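PDB 3NRG: TetR family transcriptional regulator from Chloroflexus aurantiacus, which probably binds DNA at cis-regulatory sites through an N-terminal helix-turn-helix domain and acts as a transcription factor of the TetR family. Local coordinates for residues E25-D30 against N105-Q110; T73-Q78 against I99-H104; A115-V120 against F168-N173. One frame throughout, in Å; residues are numbered along the deposited sequence.

Contact 1 (E25-D30 against N105-Q110)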
ATOM      1  N   GLU A  25      15.307   0.391  -5.342  1.00 34.18           N
ATOM      2  CA  GLU A  25      15.332   0.416  -6.810  1.00 34.53           C
ATOM      3  C   GLU A  25      13.924   0.372  -7.440  1.00 38.65           C
ATOM      4  O   GLU A  25      13.642   1.141  -8.360  1.00 38.35           O
ATOM      5  CB  GLU A  25      16.218  -0.730  -7.354  1.00 36.35           C
ATOM      6  CG  GLU A  25      16.409  -0.719  -8.867  1.00 43.68           C
ATOM      7  CD  GLU A  25      17.265   0.400  -9.438  1.00 55.54           C
ATOM      8  OE1 GLU A  25      17.994   1.059  -8.660  1.00 52.66           O
ATOM      9  OE2 GLU A  25      17.240   0.586 -10.678  1.00 35.64           O
ATOM     10  N   PHE A  26      13.055  -0.529  -6.960  1.00 35.67           N
ATOM     11  CA  PHE A  26      11.704  -0.665  -7.505  1.00 35.85           C
ATOM     12  C   PHE A  26      10.730   0.448  -7.048  1.00 42.25           C
ATOM     13  O   PHE A  26       9.741   0.704  -7.736  1.00 42.78           O
ATOM     14  CB  PHE A  26      11.128  -2.064  -7.237  1.00 36.91           C
ATOM     15  CG  PHE A  26      11.586  -3.112  -8.225  1.00 39.13           C
ATOM     16  CD1 PHE A  26      12.640  -3.967  -7.919  1.00 42.32           C
ATOM     17  CD2 PHE A  26      10.966  -3.246  -9.462  1.00 41.69           C
ATOM     18  CE1 PHE A  26      13.051  -4.951  -8.824  1.00 43.83           C
ATOM     19  CE2 PHE A  26      11.398  -4.212 -10.377  1.00 45.29           C
ATOM     20  CZ  PHE A  26      12.432  -5.063 -10.047  1.00 43.62           C
ATOM     21  N   ALA A  27      11.023   1.121  -5.918  1.00 39.08           N
ATOM     22  CA  ALA A  27      10.176   2.213  -5.431  1.00 38.67           C
ATOM     23  C   ALA A  27      10.594   3.567  -6.029  1.00 43.58           C
ATOM     24  O   ALA A  27       9.731   4.412  -6.298  1.00 43.02           O
ATOM     25  CB  ALA A  27      10.219   2.276  -3.915  1.00 38.89           C
ATOM     26  N   GLN A  28      11.915   3.772  -6.235  1.00 41.01           N
ATOM     27  CA  GLN A  28      12.461   5.026  -6.773  1.00 41.77           C
ATOM     28  C   GLN A  28      12.388   5.105  -8.306  1.00 47.83           C
ATOM     29  O   GLN A  28      12.545   6.194  -8.867  1.00 48.66           O
ATOM     30  CB  GLN A  28      13.909   5.235  -6.303  1.00 43.61           C
ATOM     31  CG  GLN A  28      14.048   5.502  -4.804  1.00 56.36           C
ATOM     32  CD  GLN A  28      15.493   5.446  -4.333  1.00 72.90           C
ATOM     33  OE1 GLN A  28      16.448   5.521  -5.123  1.00 66.13           O
ATOM     34  NE2 GLN A  28      15.682   5.330  -3.029  1.00 66.03           N
ATOM     35  N   ASN A  29      12.180   3.956  -8.986  1.00 44.71           N
ATOM     36  CA  ASN A  29      12.162   3.912 -10.452  1.00 45.59           C
ATOM     37  C   ASN A  29      10.971   3.128 -11.003  1.00 50.69           C
ATOM     38  O   ASN A  29      10.469   2.212 -10.342  1.00 50.03           O
ATOM     39  CB  ASN A  29      13.471   3.294 -10.990  1.00 44.71           C
ATOM     40  CG  ASN A  29      14.717   4.023 -10.572  1.00 59.40           C
ATOM     41  OD1 ASN A  29      15.113   5.021 -11.177  1.00 61.86           O
ATOM     42  ND2 ASN A  29      15.382   3.517  -9.546  1.00 42.96           N
ATOM     43  N   ASP A  30      10.546   3.468 -12.244  1.00 48.75           N
ATOM     44  CA  ASP A  30       9.483   2.757 -12.964  0.50 48.72           C
ATOM     45  C   ASP A  30      10.014   1.385 -13.386  1.00 52.57           C
ATOM     46  O   ASP A  30      11.219   1.241 -13.594  1.00 53.02           O
ATOM     47  CB  ASP A  30       9.046   3.573 -14.211  0.50 51.94           C
ATOM     48  CG  ASP A  30       8.125   2.829 -15.171  0.50 63.07           C
ATOM     49  OD1 ASP A  30       6.997   2.489 -14.766  0.50 63.04           O
ATOM     50  OD2 ASP A  30       8.541   2.590 -16.325  0.50 69.22           O
ATOM     51  N   ASN A 105       6.013   0.914   6.117  1.00 28.45           N
ATOM     52  CA  ASN A 105       6.557   0.200   4.954  1.00 27.20           C
ATOM     53  C   ASN A 105       6.464   1.094   3.707  1.00 28.99           C
ATOM     54  O   ASN A 105       5.717   0.777   2.778  1.00 28.45           O
ATOM     55  CB  ASN A 105       5.818  -1.131   4.744  1.00 26.71           C
ATOM     56  CG  ASN A 105       5.960  -2.078   5.909  1.00 59.45           C
ATOM     57  OD1 ASN A 105       5.088  -2.164   6.780  1.00 56.56           O
ATOM     58  ND2 ASN A 105       7.088  -2.786   5.972  1.00 53.34           N
ATOM     59  N   PRO A 106       7.199   2.244   3.676  1.00 24.39           N
ATOM     60  CA  PRO A 106       7.026   3.189   2.557  1.00 24.30           C
ATOM     61  C   PRO A 106       7.428   2.668   1.189  1.00 31.09           C
ATOM     62  O   PRO A 106       6.786   3.019   0.201  1.00 31.95           O
ATOM     63  CB  PRO A 106       7.858   4.409   2.984  1.00 26.23           C
ATOM     64  CG  PRO A 106       8.822   3.885   3.983  1.00 30.67           C
ATOM     65  CD  PRO A 106       8.117   2.784   4.701  1.00 25.66           C
ATOM     66  N   ARG A 107       8.483   1.840   1.117  1.00 28.35           N
ATOM     67  CA  ARG A 107       8.963   1.309  -0.160  1.00 27.92           C
ATOM     68  C   ARG A 107       8.029   0.244  -0.717  1.00 31.62           C
ATOM     69  O   ARG A 107       7.676   0.304  -1.892  1.00 31.57           O
ATOM     70  CB  ARG A 107      10.410   0.810  -0.043  1.00 27.05           C
ATOM     71  CG  ARG A 107      11.371   1.910   0.412  1.00 31.08           C
ATOM     72  CD  ARG A 107      12.757   1.392   0.708  1.00 38.66           C
ATOM     73  NE  ARG A 107      12.766   0.406   1.787  1.00 40.04           N
ATOM     74  CZ  ARG A 107      13.853  -0.251   2.179  1.00 57.53           C
ATOM     75  NH1 ARG A 107      15.025  -0.012   1.604  1.00 50.49           N
ATOM     76  NH2 ARG A 107      13.777  -1.148   3.152  1.00 44.71           N
ATOM     77  N   LEU A 108       7.549  -0.674   0.140  1.00 28.75           N
ATOM     78  CA  LEU A 108       6.576  -1.697  -0.274  1.00 28.90           C
ATOM     79  C   LEU A 108       5.285  -1.041  -0.749  1.00 32.27           C
ATOM     80  O   LEU A 108       4.743  -1.424  -1.793  1.00 31.25           O
ATOM     81  CB  LEU A 108       6.275  -2.674   0.886  1.00 29.21           C
ATOM     82  CG  LEU A 108       7.307  -3.792   1.109  1.00 33.95           C
ATOM     83  CD1 LEU A 108       7.070  -4.487   2.431  1.00 34.00           C
ATOM     84  CD2 LEU A 108       7.277  -4.807  -0.030  1.00 35.73           C
ATOM     85  N   ALA A 109       4.818  -0.012   0.001  1.00 29.04           N
ATOM     86  CA  ALA A 109       3.605   0.741  -0.322  1.00 28.20           C
ATOM     87  C   ALA A 109       3.741   1.486  -1.645  1.00 31.37           C
ATOM     88  O   ALA A 109       2.787   1.513  -2.428  1.00 30.54           O
ATOM     89  CB  ALA A 109       3.287   1.721   0.793  1.00 28.76           C
ATOM     90  N   GLN A 110       4.934   2.084  -1.900  1.00 28.06           N
ATOM     91  CA  GLN A 110       5.208   2.834  -3.130  1.00 28.46           C
ATOM     92  C   GLN A 110       5.222   1.907  -4.355  1.00 34.21           C
ATOM     93  O   GLN A 110       4.692   2.275  -5.407  1.00 34.18           O
ATOM     94  CB  GLN A 110       6.529   3.628  -3.003  1.00 30.12           C
ATOM     95  CG  GLN A 110       6.866   4.528  -4.212  1.00 48.96           C
ATOM     96  CD  GLN A 110       5.829   5.605  -4.496  1.00 76.80           C
ATOM     97  OE1 GLN A 110       5.551   5.932  -5.651  1.00 73.75           O
ATOM     98  NE2 GLN A 110       5.265   6.208  -3.449  1.00 72.95           N
TER
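Ala27 sets its CB against the first turn of helix 106-114, 3.8 Å from the carbonyl O of Arg107 and 4.0 Å from CB of Gln110. Its own carbonyl O lies 3.5 Å from CG of Gln110, a van der Waals contact. Gln110 comes alongside because its CG stands anti to the backbone N (chi1 -176°) and beside its carbonyl carbon, which brings the start of the side chain against Ala27. Of the Arg107 side chain, CB is the part that touches, 4.1 Å from CB of Ala27; no hydrogen bond joins the two segments. The small methyl lets the backbones come close, with the CA atoms of Ala27 and Arg107 5.5 Å apart. In TetR-family terms this is a seam between the DNA-binding domain, to which helix 12-28 belongs, and the larger C-terminal domain. The charged end of Arg107 leads away and forms a salt bridge with Asp20, about two turns earlier on helix 12-28, so the same residue grips that helix at a second place. Beyond Ala27 the chain is tied back: ND2 of Asn29 donates to Glu25 O (3.2 Å), in the carbonyl plane on a lone pair. The carboxylate of Glu25 forms a salt bridge with Arg38 of the predicted helix-turn-helix motif.

Contact 2 (T73-Q78 against I99-H104)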
ATOM      1  N   THR A  73      -1.500  -7.653   5.132  1.00 41.82           N
ATOM      2  CA  THR A  73      -2.464  -8.536   5.793  0.50 42.71           C
ATOM      3  C   THR A  73      -2.032  -8.841   7.225  1.00 47.65           C
ATOM      4  O   THR A  73      -2.871  -8.840   8.128  1.00 48.52           O
ATOM      5  CB  THR A  73      -2.698  -9.814   4.971  0.50 52.54           C
ATOM      6  OG1 THR A  73      -1.467 -10.523   4.839  0.50 52.63           O
ATOM      7  CG2 THR A  73      -3.296  -9.524   3.595  0.50 50.91           C
ATOM      8  N   ALA A  74      -0.722  -9.058   7.444  1.00 44.41           N
ATOM      9  CA  ALA A  74      -0.164  -9.318   8.775  1.00 45.13           C
ATOM     10  C   ALA A  74      -0.255  -8.063   9.667  1.00 49.34           C
ATOM     11  O   ALA A  74      -0.454  -8.184  10.877  1.00 50.49           O
ATOM     12  CB  ALA A  74       1.286  -9.769   8.654  1.00 46.07           C
ATOM     13  N   PHE A  75      -0.120  -6.862   9.059  1.00 44.39           N
ATOM     14  CA  PHE A  75      -0.222  -5.583   9.768  1.00 43.52           C
ATOM     15  C   PHE A  75      -1.673  -5.334  10.175  1.00 48.78           C
ATOM     16  O   PHE A  75      -1.937  -4.870  11.285  1.00 48.96           O
ATOM     17  CB  PHE A  75       0.291  -4.436   8.872  1.00 43.95           C
ATOM     18  CG  PHE A  75       0.342  -3.084   9.545  1.00 45.18           C
ATOM     19  CD1 PHE A  75       1.445  -2.706  10.302  1.00 48.79           C
ATOM     20  CD2 PHE A  75      -0.699  -2.173   9.396  1.00 46.27           C
ATOM     21  CE1 PHE A  75       1.491  -1.457  10.924  1.00 49.57           C
ATOM     22  CE2 PHE A  75      -0.652  -0.924  10.019  1.00 48.86           C
ATOM     23  CZ  PHE A  75       0.440  -0.576  10.784  1.00 47.71           C
ATOM     24  N   LEU A  76      -2.609  -5.667   9.270  1.00 45.58           N
ATOM     25  CA  LEU A  76      -4.056  -5.515   9.441  1.00 45.44           C
ATOM     26  C   LEU A  76      -4.580  -6.413  10.578  1.00 51.18           C
ATOM     27  O   LEU A  76      -5.471  -6.002  11.322  1.00 51.89           O
ATOM     28  CB  LEU A  76      -4.732  -5.882   8.106  1.00 45.19           C
ATOM     29  CG  LEU A  76      -6.196  -5.526   7.899  1.00 50.22           C
ATOM     30  CD1 LEU A  76      -6.435  -4.034   8.029  1.00 49.44           C
ATOM     31  CD2 LEU A  76      -6.647  -5.970   6.530  1.00 53.44           C
ATOM     32  N   ARG A  77      -4.000  -7.617  10.730  1.00 48.57           N
ATOM     33  CA  ARG A  77      -4.404  -8.571  11.771  1.00 50.10           C
ATOM     34  C   ARG A  77      -3.736  -8.282  13.134  1.00 54.26           C
ATOM     35  O   ARG A  77      -4.279  -8.670  14.173  1.00 55.74           O
ATOM     36  CB  ARG A  77      -4.122 -10.022  11.326  1.00 52.67           C
ATOM     37  CG  ARG A  77      -4.908 -10.451  10.078  1.00 65.75           C
ATOM     38  CD  ARG A  77      -4.700 -11.912   9.777  1.00 79.66           C
ATOM     39  NE  ARG A  77      -4.946 -12.242   8.370  1.00 89.40           N
ATOM     40  CZ  ARG A  77      -6.053 -12.829   7.920  1.00102.66           C
ATOM     41  NH1 ARG A  77      -7.033 -13.150   8.759  1.00 87.43           N
ATOM     42  NH2 ARG A  77      -6.188 -13.103   6.628  1.00 89.40           N
ATOM     43  N   GLN A  78      -2.560  -7.625  13.129  1.00 48.67           N
ATOM     44  CA  GLN A  78      -1.847  -7.279  14.370  1.00 48.42           C
ATOM     45  C   GLN A  78      -2.361  -5.968  14.991  1.00 50.48           C
ATOM     46  O   GLN A  78      -2.096  -5.699  16.160  1.00 50.32           O
ATOM     47  CB  GLN A  78      -0.322  -7.222  14.138  1.00 49.36           C
ATOM     48  CG  GLN A  78       0.334  -8.604  14.102  1.00 66.15           C
ATOM     49  CD  GLN A  78       1.830  -8.531  13.908  1.00 82.98           C
ATOM     50  OE1 GLN A  78       2.329  -8.269  12.808  1.00 79.98           O
ATOM     51  NE2 GLN A  78       2.578  -8.837  14.958  1.00 70.34           N
ATOM     52  N   ILE A  99      -2.935   4.098   6.242  1.00 24.11           N
ATOM     53  CA  ILE A  99      -1.943   5.166   6.364  1.00 23.43           C
ATOM     54  C   ILE A  99      -0.750   4.716   7.254  1.00 27.58           C
ATOM     55  O   ILE A  99       0.406   4.994   6.916  1.00 26.30           O
ATOM     56  CB  ILE A  99      -2.637   6.473   6.867  1.00 26.17           C
ATOM     57  CG1 ILE A  99      -3.559   7.066   5.749  1.00 26.12           C
ATOM     58  CG2 ILE A  99      -1.617   7.508   7.342  1.00 26.04           C
ATOM     59  CD1 ILE A  99      -4.677   8.036   6.243  1.00 26.10           C
ATOM     60  N   GLN A 100      -1.033   3.974   8.353  1.00 25.28           N
ATOM     61  CA  GLN A 100       0.019   3.482   9.253  1.00 25.97           C
ATOM     62  C   GLN A 100       0.907   2.441   8.568  1.00 30.89           C
ATOM     63  O   GLN A 100       2.123   2.455   8.765  1.00 30.81           O
ATOM     64  CB  GLN A 100      -0.572   2.923  10.559  1.00 27.93           C
ATOM     65  CG  GLN A 100      -1.110   3.993  11.521  1.00 44.78           C
ATOM     66  CD  GLN A 100      -0.041   4.950  11.995  1.00 72.94           C
ATOM     67  OE1 GLN A 100       0.080   6.076  11.497  1.00 67.85           O
ATOM     68  NE2 GLN A 100       0.746   4.530  12.982  1.00 71.26           N
ATOM     69  N   PHE A 101       0.308   1.566   7.727  1.00 27.72           N
ATOM     70  CA  PHE A 101       1.063   0.560   6.974  1.00 27.79           C
ATOM     71  C   PHE A 101       2.007   1.227   5.961  1.00 31.94           C
ATOM     72  O   PHE A 101       3.126   0.753   5.752  1.00 32.32           O
ATOM     73  CB  PHE A 101       0.114  -0.434   6.260  1.00 29.34           C
ATOM     74  CG  PHE A 101       0.855  -1.435   5.402  1.00 30.86           C
ATOM     75  CD1 PHE A 101       1.578  -2.473   5.984  1.00 34.54           C
ATOM     76  CD2 PHE A 101       0.920  -1.280   4.022  1.00 32.17           C
ATOM     77  CE1 PHE A 101       2.352  -3.333   5.199  1.00 35.72           C
ATOM     78  CE2 PHE A 101       1.679  -2.153   3.238  1.00 35.08           C
ATOM     79  CZ  PHE A 101       2.384  -3.179   3.830  1.00 33.66           C
ATOM     80  N   GLN A 102       1.543   2.319   5.325  1.00 28.10           N
ATOM     81  CA  GLN A 102       2.322   3.089   4.367  1.00 27.86           C
ATOM     82  C   GLN A 102       3.542   3.750   5.052  1.00 33.24           C
ATOM     83  O   GLN A 102       4.644   3.699   4.518  1.00 32.98           O
ATOM     84  CB  GLN A 102       1.435   4.156   3.699  1.00 28.51           C
ATOM     85  CG  GLN A 102       2.114   4.866   2.527  1.00 39.70           C
ATOM     86  CD  GLN A 102       1.378   6.102   2.074  1.00 46.19           C
ATOM     87  OE1 GLN A 102       0.139   6.164   2.072  1.00 37.39           O
ATOM     88  NE2 GLN A 102       2.135   7.094   1.618  1.00 34.22           N
ATOM     89  N   PHE A 103       3.335   4.345   6.242  1.00 30.59           N
ATOM     90  CA  PHE A 103       4.392   5.031   6.993  1.00 30.73           C
ATOM     91  C   PHE A 103       5.462   4.063   7.554  1.00 34.80           C
ATOM     92  O   PHE A 103       6.629   4.461   7.686  1.00 35.50           O
ATOM     93  CB  PHE A 103       3.786   5.885   8.123  1.00 32.78           C
ATOM     94  CG  PHE A 103       2.945   7.080   7.691  1.00 33.93           C
ATOM     95  CD1 PHE A 103       2.825   7.422   6.343  1.00 36.27           C
ATOM     96  CD2 PHE A 103       2.322   7.890   8.635  1.00 36.09           C
ATOM     97  CE1 PHE A 103       2.063   8.528   5.951  1.00 36.61           C
ATOM     98  CE2 PHE A 103       1.576   9.007   8.241  1.00 38.40           C
ATOM     99  CZ  PHE A 103       1.454   9.320   6.903  1.00 36.10           C
ATOM    100  N   HIS A 104       5.061   2.790   7.890  1.00 29.48           N
ATOM    101  CA  HIS A 104       5.989   1.784   8.423  0.50 29.32           C
ATOM    102  C   HIS A 104       6.658   0.978   7.301  1.00 33.14           C
ATOM    103  O   HIS A 104       7.748   0.427   7.498  1.00 33.60           O
ATOM    104  CB  HIS A 104       5.275   0.846   9.414  0.50 30.15           C
ATOM    105  CG  HIS A 104       4.932   1.495  10.721  0.50 33.87           C
ATOM    106  ND1 HIS A 104       3.647   1.929  10.997  0.50 35.39           N
ATOM    107  CD2 HIS A 104       5.721   1.765  11.787  0.50 36.36           C
ATOM    108  CE1 HIS A 104       3.694   2.438  12.217  0.50 35.40           C
ATOM    109  NE2 HIS A 104       4.919   2.359  12.734  0.50 36.42           N
TER
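Phe75 lays one face of its ring over the backbone of Phe101, whose CA sits above that face toward the rim. CE2 of Phe75 comes to 3.5 Å from the backbone N of Phe101, and CD2 lies 3.7 Å from CB of the same residue. The Phe101 ring then turns an edge to the Phe75 face in an offset edge-to-face pair, centroids 5.7 Å apart and planes at 60°; its CD1 lies 3.8 Å from CG of Phe75. Phe75 holds CG anti to the backbone N (chi1 -175°), which carries its ring from helix 57-78 onto helix 87-104. At the far end of that ring CZ meets CB of Gln100 at 3.6 Å, edge on, near the ring plane. In the conformer described, one of two, His104 completes an aromatic cluster: its ND1 lies 4.0 Å from CE1 of Phe75, the two rings inclined obliquely. In this copy ND1 also bonds Gln100 O within its own helix, at 2.8 Å and from above the carbonyl plane, while the backbone N of His104 reaches the same oxygen from the opposite face; the hold on the imidazole is therefore uncertain. An alanine in place of Phe75 is likely to open a gap between the two helices and to leave the Phe101 edge without the face it points at. The helix segments run at 125° to each other, their axes 10.5 Å apart. Phe75 also touches Val97 one turn back on helix 87-104, Phe101 reaches Gln71 and Lys72 on helix 57-78, and Ile99 and Phe103, on another side of helix 87-104, pack on helices 157-179 and 196-214.

Contact 3 (A115-V120 against F168-N173)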
ATOM      1  N   ALA A 115       1.952   0.157  -9.163  1.00 40.59           N
ATOM      2  CA  ALA A 115       1.292  -0.931  -9.902  1.00 41.01           C
ATOM      3  C   ALA A 115      -0.120  -0.538 -10.383  1.00 46.17           C
ATOM      4  O   ALA A 115      -0.627  -1.124 -11.342  1.00 46.16           O
ATOM      5  CB  ALA A 115       1.220  -2.183  -9.036  1.00 41.56           C
ATOM      6  N   LEU A 116      -0.746   0.461  -9.716  1.00 43.39           N
ATOM      7  CA  LEU A 116      -2.073   0.968 -10.082  1.00 43.94           C
ATOM      8  C   LEU A 116      -2.052   1.743 -11.410  1.00 52.44           C
ATOM      9  O   LEU A 116      -3.084   1.833 -12.078  1.00 53.24           O
ATOM     10  CB  LEU A 116      -2.616   1.893  -8.981  1.00 42.70           C
ATOM     11  CG  LEU A 116      -2.966   1.253  -7.646  1.00 45.89           C
ATOM     12  CD1 LEU A 116      -3.094   2.301  -6.574  1.00 45.01           C
ATOM     13  CD2 LEU A 116      -4.238   0.426  -7.744  1.00 46.49           C
ATOM     14  N   TYR A 117      -0.896   2.348 -11.761  1.00 51.28           N
ATOM     15  CA  TYR A 117      -0.791   3.217 -12.935  1.00 53.30           C
ATOM     16  C   TYR A 117       0.198   2.711 -13.989  1.00 60.89           C
ATOM     17  O   TYR A 117      -0.088   2.792 -15.185  1.00 62.12           O
ATOM     18  CB  TYR A 117      -0.430   4.660 -12.504  1.00 54.50           C
ATOM     19  CG  TYR A 117      -1.272   5.185 -11.355  1.00 55.35           C
ATOM     20  CD1 TYR A 117      -2.567   5.653 -11.569  1.00 57.00           C
ATOM     21  CD2 TYR A 117      -0.779   5.203 -10.054  1.00 55.38           C
ATOM     22  CE1 TYR A 117      -3.357   6.102 -10.514  1.00 56.04           C
ATOM     23  CE2 TYR A 117      -1.559   5.657  -8.991  1.00 55.62           C
ATOM     24  CZ  TYR A 117      -2.847   6.111  -9.226  1.00 62.60           C
ATOM     25  OH  TYR A 117      -3.614   6.565  -8.185  1.00 64.15           O
ATOM     26  N   ASP A 118       1.371   2.230 -13.552  1.00 58.68           N
ATOM     27  CA  ASP A 118       2.438   1.799 -14.454  1.00 60.37           C
ATOM     28  C   ASP A 118       2.167   0.455 -15.146  1.00 64.59           C
ATOM     29  O   ASP A 118       1.482  -0.405 -14.585  1.00 62.61           O
ATOM     30  CB  ASP A 118       3.794   1.775 -13.717  1.00 62.79           C
ATOM     31  CG  ASP A 118       4.270   3.144 -13.223  1.00 78.05           C
ATOM     32  OD1 ASP A 118       3.567   4.156 -13.489  1.00 78.51           O
ATOM     33  OD2 ASP A 118       5.341   3.203 -12.573  1.00 87.13           O
ATOM     34  N   ASP A 119       2.725   0.276 -16.370  1.00 63.37           N
ATOM     35  CA  ASP A 119       2.598  -0.973 -17.130  1.00 64.34           C
ATOM     36  C   ASP A 119       3.548  -2.008 -16.534  1.00 67.06           C
ATOM     37  O   ASP A 119       4.717  -2.089 -16.930  1.00 67.26           O
ATOM     38  CB  ASP A 119       2.893  -0.741 -18.636  1.00 68.23           C
ATOM     39  CG  ASP A 119       2.581  -1.934 -19.547  1.00 83.25           C
ATOM     40  OD1 ASP A 119       2.934  -3.082 -19.173  1.00 83.70           O
ATOM     41  OD2 ASP A 119       2.076  -1.708 -20.669  1.00 92.11           O
ATOM     42  N   VAL A 120       3.058  -2.764 -15.548  1.00 62.10           N
ATOM     43  CA  VAL A 120       3.860  -3.768 -14.852  1.00 61.25           C
ATOM     44  C   VAL A 120       3.420  -5.197 -15.219  1.00 64.83           C
ATOM     45  O   VAL A 120       2.238  -5.426 -15.485  1.00 63.97           O
ATOM     46  CB  VAL A 120       3.898  -3.529 -13.316  1.00 63.76           C
ATOM     47  CG1 VAL A 120       4.672  -2.254 -12.980  1.00 63.01           C
ATOM     48  CG2 VAL A 120       2.490  -3.489 -12.721  1.00 62.92           C
ATOM     49  N   PHE A 168      -8.983   6.966  -0.086  1.00 26.19           N
ATOM     50  CA  PHE A 168      -8.142   6.003   0.647  1.00 25.99           C
ATOM     51  C   PHE A 168      -6.777   5.765  -0.037  1.00 29.37           C
ATOM     52  O   PHE A 168      -5.770   5.566   0.642  1.00 29.39           O
ATOM     53  CB  PHE A 168      -8.892   4.667   0.835  1.00 27.77           C
ATOM     54  CG  PHE A 168      -9.805   4.615   2.037  1.00 29.51           C
ATOM     55  CD1 PHE A 168     -10.928   5.430   2.115  1.00 32.80           C
ATOM     56  CD2 PHE A 168      -9.580   3.703   3.062  1.00 32.18           C
ATOM     57  CE1 PHE A 168     -11.778   5.375   3.224  1.00 34.15           C
ATOM     58  CE2 PHE A 168     -10.442   3.633   4.161  1.00 35.45           C
ATOM     59  CZ  PHE A 168     -11.527   4.480   4.243  1.00 33.65           C
ATOM     60  N   THR A 169      -6.757   5.779  -1.368  1.00 25.27           N
ATOM     61  CA  THR A 169      -5.546   5.556  -2.150  1.00 25.12           C
ATOM     62  C   THR A 169      -4.575   6.743  -2.062  1.00 28.75           C
ATOM     63  O   THR A 169      -3.358   6.534  -2.037  1.00 28.44           O
ATOM     64  CB  THR A 169      -5.934   5.238  -3.610  1.00 29.55           C
ATOM     65  OG1 THR A 169      -6.687   4.028  -3.627  1.00 31.86           O
ATOM     66  CG2 THR A 169      -4.735   5.107  -4.527  1.00 26.17           C
ATOM     67  N   GLU A 170      -5.107   7.983  -2.022  1.00 24.04           N
ATOM     68  CA  GLU A 170      -4.281   9.182  -2.115  1.00 23.78           C
ATOM     69  C   GLU A 170      -4.035   9.952  -0.813  1.00 28.28           C
ATOM     70  O   GLU A 170      -3.140  10.804  -0.793  1.00 29.90           O
ATOM     71  CB  GLU A 170      -4.831  10.125  -3.197  1.00 25.50           C
ATOM     72  CG  GLU A 170      -4.916   9.503  -4.583  1.00 36.23           C
ATOM     73  CD  GLU A 170      -3.596   9.255  -5.292  1.00 55.14           C
ATOM     74  OE1 GLU A 170      -2.558   9.805  -4.854  1.00 43.79           O
ATOM     75  OE2 GLU A 170      -3.611   8.540  -6.318  1.00 54.63           O
ATOM     76  N   LEU A 171      -4.832   9.704   0.257  1.00 22.96           N
ATOM     77  CA  LEU A 171      -4.684  10.483   1.494  1.00 21.94           C
ATOM     78  C   LEU A 171      -3.279  10.462   2.110  1.00 27.68           C
ATOM     79  O   LEU A 171      -2.749  11.520   2.423  1.00 28.40           O
ATOM     80  CB  LEU A 171      -5.767  10.159   2.538  1.00 20.97           C
ATOM     81  CG  LEU A 171      -5.821  11.121   3.759  1.00 24.48           C
ATOM     82  CD1 LEU A 171      -5.949  12.597   3.311  1.00 24.58           C
ATOM     83  CD2 LEU A 171      -6.939  10.748   4.707  1.00 23.76           C
ATOM     84  N   GLY A 172      -2.690   9.273   2.238  1.00 24.81           N
ATOM     85  CA  GLY A 172      -1.355   9.098   2.807  1.00 24.97           C
ATOM     86  C   GLY A 172      -0.302   9.960   2.148  1.00 29.49           C
ATOM     87  O   GLY A 172       0.444  10.666   2.834  1.00 30.36           O
ATOM     88  N   ASN A 173      -0.271   9.954   0.805  1.00 25.64           N
ATOM     89  CA  ASN A 173       0.665  10.765   0.025  1.00 26.13           C
ATOM     90  C   ASN A 173       0.446  12.250   0.266  1.00 30.89           C
ATOM     91  O   ASN A 173       1.415  13.010   0.356  1.00 32.02           O
ATOM     92  CB  ASN A 173       0.547  10.443  -1.471  1.00 27.37           C
ATOM     93  CG  ASN A 173       0.906   9.015  -1.824  1.00 53.72           C
ATOM     94  OD1 ASN A 173       1.844   8.418  -1.269  1.00 46.63           O
ATOM     95  ND2 ASN A 173       0.196   8.453  -2.794  1.00 47.42           N
TER
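Tyr117 reaches from the loop after helix 106-114 to Glu170 on helix 157-179. Its CB already points toward that helix, the ring continues the same way, and CB of the preceding Leu116 lies 3.9 Å above one of the ring faces, toward the rim. Farther along, CZ is 3.9 Å from OE2 of Glu170, and the hydroxyl at the tip makes the one hydrogen bond across the contact, Tyr117 OH to Glu170 OE2 at 2.7 Å. The oxygen is met nearly along its C-O axis, and the ring and carboxylate planes stand 40° apart. The phenol oxygen also lies 4.1 Å from CG2 of Thr169. This is a loop-to-helix contact within the all-helical C-terminal domain, which in TetR-family relatives usually binds ligands, and it bridges the turn between helices 106-114 and 124-147 to the middle of helix 157-179. Glu170 comes from the opposite direction on a chain bent at chi2 (-71°), which carries its carboxylate toward the loop. Its other oxygen, OE1, is hydrogen-bonded to the hydroxyl of Tyr113, so two tyrosines hold the group and limit its rotation; the Tyr113 and Tyr117 rings themselves meet edge-to-face. Beside this polar pair Leu116 and Thr169 reach toward each other tip to tip, CD1 to CG2 at 3.8 Å. Thr169 can offer its methyl because CG2 stands anti to the backbone N, while OG1 is turned back along its own helix to bond the carbonyl of Asn165.

From the N terminus, helix 12-28 of the DNA-binding domain is met again at residues 105-110, so contact 1 closes a long loop that takes in the helix-turn-helix and helices 57-78 and 87-104. Contact 2 lies wholly within that loop and pairs these last two helices. Contact 3 opens only after contact 1 has closed, and joins the turn following helix 106-114 to helix 157-179; no two of the loops cross. The three sites are also neighbours in space: Ala109 of contact 1 packs on Gln102 of contact 2, and Gln102 in turn lies against Gly172 and Asn173 of contact 3. Helix 87-104 thus adjoins both other contacts.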